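Local coordinates for capsid protein (Penaeus vannamei nodavirus, PDB 5YKZ), which forms the protruding P-domain of the shrimp nodavirus capsid, which probably builds the dimeric spikes on the surface of the virus particle, at residues B[88-91]-B[92-96]. Numbering follows the deposited sequence.
Sequences KTDT and FGTFD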
loop_
_atom_site.group_PDB
_atom_site.type_symbol
_atom_site.label_atom_id
_atom_site.label_comp_id
_atom_site.label_asym_id
_atom_site.label_seq_id
_atom_site.Cartn_x
_atom_site.Cartn_y
_atom_site.Cartn_z
ATOM N N LYS B 88 6.829 -10.267 13.652
ATOM C CA LYS B 88 8.055 -10.144 14.462
ATOM C C LYS B 88 9.111 -11.032 13.935
ATOM O O LYS B 88 8.904 -12.214 13.655
ATOM C CB LYS B 88 7.742 -10.477 15.887
ATOM C CG LYS B 88 8.866 -10.228 16.920
ATOM C CD LYS B 88 8.442 -10.588 18.347
ATOM C CE LYS B 88 9.591 -10.447 19.337
ATOM N NZ LYS B 88 9.129 -10.717 20.765
ATOM N N THR B 89 10.294 -10.473 13.849
ATOM C CA THR B 89 11.442 -11.268 13.466
ATOM C C THR B 89 11.878 -12.214 14.613
ATOM O O THR B 89 11.550 -12.041 15.779
ATOM C CB THR B 89 12.609 -10.460 13.089
ATOM O OG1 THR B 89 12.894 -9.566 14.184
ATOM C CG2 THR B 89 12.293 -9.588 11.837
ATOM N N ASP B 90 12.597 -13.252 14.179
ATOM C CA ASP B 90 13.265 -14.159 15.087
ATOM C C ASP B 90 14.532 -13.483 15.574
ATOM O O ASP B 90 14.868 -12.342 15.287
ATOM C CB ASP B 90 13.472 -15.507 14.405
ATOM C CG ASP B 90 14.405 -15.469 13.224
ATOM O OD1 ASP B 90 15.148 -14.539 13.016
ATOM O OD2 ASP B 90 14.369 -16.515 12.516
ATOM N N THR B 91 15.283 -14.228 16.445
ATOM C CA THR B 91 16.474 -13.661 17.082
ATOM C C THR B 91 17.533 -13.475 16.061
ATOM O O THR B 91 18.543 -12.795 16.283
ATOM C CB THR B 91 16.975 -14.610 18.220
ATOM O OG1 THR B 91 17.224 -15.908 17.645
ATOM C CG2 THR B 91 15.942 -14.729 19.285
ATOM N N PHE B 92 17.338 -13.977 14.844
ATOM C CA PHE B 92 18.284 -13.651 13.775
ATOM C C PHE B 92 17.869 -12.598 12.743
ATOM O O PHE B 92 18.531 -12.352 11.733
ATOM C CB PHE B 92 18.507 -14.908 12.936
ATOM C CG PHE B 92 19.022 -16.041 13.732
ATOM C CD1 PHE B 92 20.381 -16.175 13.927
ATOM C CD2 PHE B 92 18.145 -16.924 14.347
ATOM C CE1 PHE B 92 20.872 -17.217 14.692
ATOM C CE2 PHE B 92 18.619 -17.963 15.126
ATOM C CZ PHE B 92 19.979 -18.107 15.292
ATOM N N GLY B 93 16.750 -11.971 13.018
ATOM C CA GLY B 93 16.336 -10.886 12.091
ATOM C C GLY B 93 15.594 -11.335 10.828
ATOM O O GLY B 93 15.590 -10.547 9.859
ATOM N N THR B 94 14.937 -12.486 10.898
ATOM C CA THR B 94 14.185 -13.015 9.782
ATOM C C THR B 94 12.786 -13.280 10.146
ATOM O O THR B 94 12.412 -13.507 11.281
ATOM C CB THR B 94 14.800 -14.321 9.167
ATOM O OG1 THR B 94 14.283 -15.501 9.816
ATOM C CG2 THR B 94 16.318 -14.216 9.119
ATOM N N PHE B 95 11.903 -13.332 9.103
ATOM C CA PHE B 95 10.584 -13.875 9.227
ATOM C C PHE B 95 10.153 -14.498 7.942
ATOM O O PHE B 95 10.670 -14.169 6.868
ATOM C CB PHE B 95 9.527 -12.835 9.686
ATOM C CG PHE B 95 9.342 -11.692 8.683
ATOM C CD1 PHE B 95 8.482 -11.842 7.607
ATOM C CD2 PHE B 95 9.896 -10.426 8.886
ATOM C CE1 PHE B 95 8.260 -10.819 6.727
ATOM C CE2 PHE B 95 9.673 -9.373 7.993
ATOM C CZ PHE B 95 8.858 -9.583 6.901
ATOM N N ASP B 96 9.227 -15.406 8.010
ATOM C CA ASP B 96 8.675 -16.074 6.865
ATOM C C ASP B 96 7.261 -15.691 6.544
ATOM O O ASP B 96 6.423 -15.521 7.437
ATOM C CB ASP B 96 8.684 -17.618 7.060
ATOM C CG ASP B 96 10.022 -18.258 7.057
ATOM O OD1 ASP B 96 10.975 -17.664 6.673
ATOM O OD2 ASP B 96 10.068 -19.460 7.416
HETATM O O HOH W 1 10.189 -14.775 12.547
#
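Thr-89 meets the Phe-95 ring at its edge: methyl CG2 lies in the ring plane, 3.9 Å from CD2. Leu-33 and Leu-41 also touch the buried Phe-95 side chain. The Phe-92 ring, on the exposed side, has Asp-90 OD1 near its plane at one edge, while Thr-91 OG1 approaches CE2 obliquely at 3.5 Å. The Asp-90 carboxylate is gripped from above its plane by Thr-94 at both oxygens. Backbone N of Thr-94 donates to OD1 (3.0 Å), and Thr-94 OG1 donates to OD2 (2.9 Å). OD1 also takes a weak, bent bond from Phe-92 N, with 130° at the hydrogen. The chi1 of 65° sets Asp-90 CG between its own backbone N and carbonyl carbon, which turns the carboxylate back over the loop. Two backbone bonds close the turn. Gly-93 N donates to Asp-90 O at 3.0 Å, and Asp-90 N donates to Thr-94 O at 2.9 Å. A water sits between Lys-88 O and Thr-94 O, within hydrogen-bonding distance of both. Thr-89 OG1 turns to other partners, Ser-34 O and Thr-37 N, and so ties this loop to the one before strand 38-48. Residues 90-93 form a type I turn braced by Asp-90, with a G1 beta bulge; Gly-93 is left-handed (phi 83°), where a CB would jam against Phe-92 O. The turn and its flanks connect strands 79-88 and 95-101 of this antiparallel P-domain fold.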